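Local structure of Carboxylesterase/phospholipase family protein (4F21) at residues T80-M85 with S164-A169; Q86-Y91 with N102-V107. The protein probably hydrolyses carboxylic ester bonds as a serine hydrolase of the alpha/beta-hydrolase superfamily, in the carboxylesterase/phospholipase branch. All blocks are in the same frame, centred on the assembly; numbering follows the deposited sequence.

Contact 1 (T80-M85 with S164-A169); sequences TINMGM and STYLPA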
loop_
_atom_site.group_PDB
_atom_site.type_symbol
_atom_site.label_atom_id
_atom_site.label_comp_id
_atom_site.label_asym_id
_atom_site.label_seq_id
_atom_site.Cartn_x
_atom_site.Cartn_y
_atom_site.Cartn_z
ATOM N N THR A 80 -16.446 2.392 4.190
ATOM C CA THR A 80 -16.689 3.719 4.755
ATOM C C THR A 80 -15.560 4.748 4.597
ATOM O O THR A 80 -15.642 5.845 5.151
ATOM C CB THR A 80 -17.026 3.607 6.254
ATOM O OG1 THR A 80 -16.043 2.788 6.902
ATOM C CG2 THR A 80 -18.395 2.978 6.443
ATOM N N ILE A 81 -14.518 4.410 3.846
ATOM C CA ILE A 81 -13.374 5.310 3.716
ATOM C C ILE A 81 -13.478 6.265 2.523
ATOM O O ILE A 81 -13.548 7.483 2.703
ATOM C CB ILE A 81 -12.034 4.537 3.694
ATOM C CG1 ILE A 81 -12.139 3.291 2.816
ATOM C CG2 ILE A 81 -11.638 4.127 5.105
ATOM C CD1 ILE A 81 -10.946 2.369 2.932
ATOM N N ASN A 82 -13.500 5.714 1.313
ATOM C CA ASN A 82 -13.571 6.523 0.100
ATOM C C ASN A 82 -14.961 7.093 -0.158
ATOM O O ASN A 82 -15.180 7.791 -1.149
ATOM C CB ASN A 82 -13.106 5.718 -1.117
ATOM C CG ASN A 82 -11.680 6.041 -1.520
ATOM O OD1 ASN A 82 -10.891 6.535 -0.714
ATOM N ND2 ASN A 82 -11.343 5.769 -2.775
ATOM N N MET A 83 -15.897 6.791 0.733
ATOM C CA MET A 83 -17.260 7.278 0.582
ATOM C C MET A 83 -17.307 8.786 0.781
ATOM O O MET A 83 -17.546 9.524 -0.170
ATOM C CB MET A 83 -18.208 6.560 1.545
ATOM C CG MET A 83 -19.661 6.977 1.381
ATOM S SD MET A 83 -20.370 6.498 -0.204
ATOM C CE MET A 83 -20.604 4.743 0.056
ATOM N N GLY A 84 -17.061 9.238 2.009
ATOM C CA GLY A 84 -17.027 10.658 2.315
ATOM C C GLY A 84 -16.070 11.404 1.407
ATOM O O GLY A 84 -16.409 12.454 0.845
ATOM N N MET A 85 -14.873 10.840 1.263
ATOM C CA MET A 85 -13.860 11.342 0.342
ATOM C C MET A 85 -14.443 11.652 -1.036
ATOM O O MET A 85 -14.475 12.808 -1.456
ATOM C CB MET A 85 -12.713 10.330 0.226
ATOM C CG MET A 85 -11.829 10.486 -1.007
ATOM S SD MET A 85 -11.052 12.104 -1.142
ATOM C CE MET A 85 -10.122 11.890 -2.656
ATOM N N SER A 164 -1.421 4.745 -6.586
ATOM C CA SER A 164 -2.629 5.522 -6.852
ATOM C C SER A 164 -3.418 5.814 -5.582
ATOM O O SER A 164 -4.644 5.738 -5.580
ATOM C CB SER A 164 -3.517 4.793 -7.858
ATOM O OG SER A 164 -2.738 4.301 -8.932
ATOM N N THR A 165 -2.712 6.159 -4.509
ATOM C CA THR A 165 -3.346 6.324 -3.207
ATOM C C THR A 165 -2.991 7.633 -2.499
ATOM O O THR A 165 -1.822 8.012 -2.405
ATOM C CB THR A 165 -2.996 5.156 -2.271
ATOM O OG1 THR A 165 -3.415 3.922 -2.866
ATOM C CG2 THR A 165 -3.698 5.327 -0.950
ATOM N N TYR A 166 -4.017 8.310 -1.996
ATOM C CA TYR A 166 -3.843 9.540 -1.235
ATOM C C TYR A 166 -3.611 9.237 0.246
ATOM O O TYR A 166 -3.622 8.079 0.657
ATOM C CB TYR A 166 -5.052 10.467 -1.422
ATOM C CG TYR A 166 -6.344 9.992 -0.781
ATOM C CD1 TYR A 166 -6.763 8.672 -0.886
ATOM C CD2 TYR A 166 -7.146 10.874 -0.072
ATOM C CE1 TYR A 166 -7.940 8.248 -0.298
ATOM C CE2 TYR A 166 -8.322 10.460 0.516
ATOM C CZ TYR A 166 -8.717 9.147 0.401
ATOM O OH TYR A 166 -9.891 8.737 0.993
ATOM N N LEU A 167 -3.402 10.280 1.043
ATOM C CA LEU A 167 -3.105 10.107 2.460
ATOM C C LEU A 167 -4.146 10.806 3.332
ATOM O O LEU A 167 -3.952 11.954 3.730
ATOM C CB LEU A 167 -1.706 10.645 2.767
ATOM C CG LEU A 167 -0.898 9.952 3.863
ATOM C CD1 LEU A 167 -0.918 8.446 3.670
ATOM C CD2 LEU A 167 0.532 10.463 3.865
ATOM N N PRO A 168 -5.257 10.111 3.634
ATOM C CA PRO A 168 -6.373 10.680 4.397
ATOM C C PRO A 168 -6.120 10.649 5.897
ATOM O O PRO A 168 -5.263 9.895 6.355
ATOM C CB PRO A 168 -7.525 9.734 4.062
ATOM C CG PRO A 168 -6.860 8.425 3.895
ATOM C CD PRO A 168 -5.523 8.715 3.247
ATOM N N ALA A 169 -6.868 11.461 6.640
ATOM C CA ALA A 169 -6.776 11.511 8.099
ATOM C C ALA A 169 -5.338 11.663 8.586
ATOM O O ALA A 169 -4.955 11.087 9.604
ATOM C CB ALA A 169 -7.423 10.279 8.720
#
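Y166 reaches from the loop 164-169 to the start of helix 82-88, where N82 accepts a hydrogen bond from its hydroxyl and M85 lies along its ring. Its CB leaves the backbone pointing at the helix, and with chi1 at 69° CG stands between the backbone N and the carbonyl carbon; the ring continues toward the helix with one face laid against P168, whose CD sits over its centre, 4.1 Å above the plane. On the opposite face CD2 and CE2 meet M85. CE of M85 lies 4.3 Å from the centroid of the Y166 ring, near enough to the ring normal to count as a CH-pi contact, while SD approaches obliquely, 3.6 Å from CE2 of Y166, as a Met-aromatic contact. The bend of M85 at chi2 lets CB and CG pass the hydroxyl while SD and CE run back along the ring. Next to the hydroxyl, CE1 lies 3.4 Å from OD1 of N82, which approaches the ring obliquely. At the tip, OH of Y166 donates a hydrogen bond of 3.0 Å to the same OD1 of N82, with a C=O...donor angle of 153°. The donor is tilted 25° out of the carbonyl plane.

Each residue type suits its task: tyrosine puts a broad apolar ring in a buried place yet carries a polar end, the asparagine carbonyl satisfies that end, and the flexible methionine moulds itself to the ring. N82 is poorly ordered, however, so its grip may be less firm than the bond suggests. Y166 also touches I144 of helix 144-150 and L201 of helix 199-210, so the loop leaving strand 159-163 of the central sheet packs its tyrosine among three helices, with N82 near a probable S140-H226-D194 triad.

Contact 2 (Q86-Y91 with N102-V107); sequences QMRAWY and NRVVDV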
loop_
_atom_site.group_PDB
_atom_site.type_symbol
_atom_site.label_atom_id
_atom_site.label_comp_id
_atom_site.label_asym_id
_atom_site.label_seq_id
_atom_site.Cartn_x
_atom_site.Cartn_y
_atom_site.Cartn_z
ATOM N N GLN A 86 -14.924 10.624 -1.728
ATOM C CA GLN A 86 -15.458 10.807 -3.072
ATOM C C GLN A 86 -16.983 10.863 -3.105
ATOM O O GLN A 86 -17.626 10.232 -3.943
ATOM C CB GLN A 86 -14.926 9.734 -4.022
ATOM C CG GLN A 86 -13.437 9.853 -4.290
ATOM C CD GLN A 86 -12.940 8.846 -5.306
ATOM O OE1 GLN A 86 -13.698 8.006 -5.792
ATOM N NE2 GLN A 86 -11.656 8.926 -5.631
ATOM N N MET A 87 -17.548 11.619 -2.172
ATOM C CA MET A 87 -18.940 12.035 -2.247
ATOM C C MET A 87 -19.029 13.505 -1.865
ATOM O O MET A 87 -19.902 14.226 -2.343
ATOM C CB MET A 87 -19.834 11.191 -1.337
ATOM C CG MET A 87 -20.160 9.812 -1.887
ATOM N N ARG A 88 -18.111 13.949 -1.010
ATOM C CA ARG A 88 -18.112 15.340 -0.568
ATOM C C ARG A 88 -17.224 16.243 -1.419
ATOM O O ARG A 88 -17.650 17.315 -1.849
ATOM C CB ARG A 88 -17.681 15.444 0.893
ATOM C CG ARG A 88 -18.473 14.587 1.854
ATOM C CD ARG A 88 -18.430 15.184 3.245
ATOM N NE ARG A 88 -19.747 15.652 3.658
ATOM C CZ ARG A 88 -19.966 16.456 4.690
ATOM N NH1 ARG A 88 -18.948 16.896 5.417
ATOM N NH2 ARG A 88 -21.204 16.826 4.991
ATOM N N ALA A 89 -15.990 15.807 -1.651
ATOM C CA ALA A 89 -14.981 16.637 -2.309
ATOM C C ALA A 89 -15.338 17.024 -3.743
ATOM O O ALA A 89 -16.142 16.360 -4.399
ATOM C CB ALA A 89 -13.627 15.946 -2.274
ATOM N N TRP A 90 -14.731 18.109 -4.218
ATOM C CA TRP A 90 -14.956 18.585 -5.576
ATOM C C TRP A 90 -14.334 17.640 -6.584
ATOM O O TRP A 90 -13.354 16.961 -6.287
ATOM C CB TRP A 90 -14.363 19.978 -5.764
ATOM C CG TRP A 90 -15.101 21.058 -5.047
ATOM C CD1 TRP A 90 -14.983 21.397 -3.736
ATOM C CD2 TRP A 90 -16.063 21.957 -5.610
ATOM N NE1 TRP A 90 -15.815 22.449 -3.441
ATOM C CE2 TRP A 90 -16.488 22.814 -4.577
ATOM C CE3 TRP A 90 -16.604 22.121 -6.888
ATOM C CZ2 TRP A 90 -17.430 23.820 -4.781
ATOM C CZ3 TRP A 90 -17.541 23.122 -7.089
ATOM C CH2 TRP A 90 -17.945 23.957 -6.041
ATOM N N TYR A 91 -14.908 17.617 -7.782
ATOM C CA TYR A 91 -14.448 16.747 -8.858
ATOM C C TYR A 91 -12.964 16.940 -9.171
ATOM O O TYR A 91 -12.277 16.000 -9.567
ATOM C CB TYR A 91 -15.286 16.998 -10.113
ATOM C CG TYR A 91 -15.075 18.356 -10.754
ATOM C CD1 TYR A 91 -14.188 18.513 -11.813
ATOM C CD2 TYR A 91 -15.761 19.478 -10.304
ATOM C CE1 TYR A 91 -13.986 19.746 -12.402
ATOM C CE2 TYR A 91 -15.561 20.722 -10.890
ATOM C CZ TYR A 91 -14.672 20.849 -11.943
ATOM O OH TYR A 91 -14.461 22.077 -12.548
ATOM N N ASN A 102 -11.906 16.505 6.535
ATOM C CA ASN A 102 -11.535 15.533 7.555
ATOM C C ASN A 102 -12.702 15.045 8.415
ATOM O O ASN A 102 -12.582 14.048 9.125
ATOM C CB ASN A 102 -10.424 16.111 8.439
ATOM C CG ASN A 102 -10.642 17.580 8.765
ATOM O OD1 ASN A 102 -11.773 18.065 8.776
ATOM N ND2 ASN A 102 -9.555 18.297 9.025
ATOM N N ARG A 103 -13.829 15.746 8.338
ATOM C CA ARG A 103 -14.989 15.438 9.167
ATOM C C ARG A 103 -15.634 14.091 8.826
ATOM O O ARG A 103 -16.208 13.432 9.694
ATOM C CB ARG A 103 -16.029 16.555 9.054
ATOM C CG ARG A 103 -17.054 16.568 10.177
ATOM C CD ARG A 103 -18.174 17.558 9.897
ATOM N NE ARG A 103 -19.071 17.086 8.845
ATOM C CZ ARG A 103 -20.168 16.370 9.072
ATOM N NH1 ARG A 103 -20.500 16.045 10.313
ATOM N NH2 ARG A 103 -20.931 15.978 8.062
ATOM N N VAL A 104 -15.549 13.687 7.562
ATOM C CA VAL A 104 -16.196 12.453 7.126
ATOM C C VAL A 104 -15.202 11.464 6.512
ATOM O O VAL A 104 -15.282 11.130 5.328
ATOM C CB VAL A 104 -17.355 12.733 6.147
ATOM C CG1 VAL A 104 -18.302 11.556 6.100
ATOM C CG2 VAL A 104 -18.112 13.971 6.577
ATOM N N VAL A 105 -14.255 11.019 7.333
ATOM C CA VAL A 105 -13.325 9.954 6.972
ATOM C C VAL A 105 -13.199 9.015 8.168
ATOM O O VAL A 105 -12.744 9.428 9.235
ATOM C CB VAL A 105 -11.929 10.503 6.627
ATOM C CG1 VAL A 105 -10.955 9.359 6.399
ATOM C CG2 VAL A 105 -11.990 11.407 5.405
ATOM N N ASP A 106 -13.602 7.758 7.996
ATOM C CA ASP A 106 -13.660 6.823 9.120
ATOM C C ASP A 106 -12.284 6.421 9.649
ATOM O O ASP A 106 -11.762 5.357 9.312
ATOM C CB ASP A 106 -14.472 5.574 8.762
ATOM C CG ASP A 106 -14.758 4.698 9.973
ATOM O OD1 ASP A 106 -14.860 5.243 11.092
ATOM O OD2 ASP A 106 -14.880 3.466 9.806
ATOM N N VAL A 107 -11.710 7.279 10.486
ATOM C CA VAL A 107 -10.433 7.002 11.127
ATOM C C VAL A 107 -10.526 5.742 11.989
ATOM O O VAL A 107 -9.615 4.914 11.994
ATOM C CB VAL A 107 -9.970 8.206 11.974
ATOM C CG1 VAL A 107 -11.141 8.788 12.752
ATOM C CG2 VAL A 107 -8.828 7.812 12.901
HETATM O O HOH W 1 -17.650 19.081 7.020
#
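Bends at chi3 in both R88 (113°) and R103 (73°) bring their guanidinium groups together beside V104. R88 first sends CG away from its carbonyl carbon, and its chain then crosses the valine side chain at about a right angle. CD of R88 packs 3.6 Å from CG2 of V104, and the same methyl lies over one face of the R88 guanidinium, 3.3 Å from NH1. The branched valine thus offers an apolar surface both to the aliphatic part of the arginine and to its flat head, although V104 itself is poorly ordered.

R103 meets that head with the edge of its own guanidinium, the two planes being 55° apart. NH2 of R88 and NH2 of R103 stand 3.2 Å from each other, but both are donors and make no hydrogen bond. A water accepts weak bonds from NH1 of R88, at 3.0 Å, and from NE of R103, at 3.1 Å; this shared acceptor may offset part of the repulsion between the like charges. Long, charged arginines suit an exposed surface; R88, R103 and V104 also touch a crystal neighbour, so the close pairing may partly reflect the lattice.

R88 also touches L101, just before 102-107. The arrangement is surface packing between the last turn of helix 82-88 and the irregular loop leading to helix 111-126, a peripheral excursion from the alpha/beta-hydrolase core.

How the contacts relate
From the N terminus, the chain passes through strands 27-30, 38-44 and 67-72 before entering helix 82-88, whose first part belongs to contact 1 and whose end belongs to contact 2. Contact 2 closes a short loop, with ten residues between its segments. It is nested inside the far longer loop of contact 1, which returns only after helix 111-126, strand 134-139, helix 144-150 and strand 159-163. The two centres are about 7 Å apart, and the contacts touch: T80 and D106 are probably hydrogen-bonded, G84 packs on V104, and P168 on V105. Helix 82-88 is thereby tied inward to the loop that leaves strand 159-163 and outward to the loop before helix 111-126.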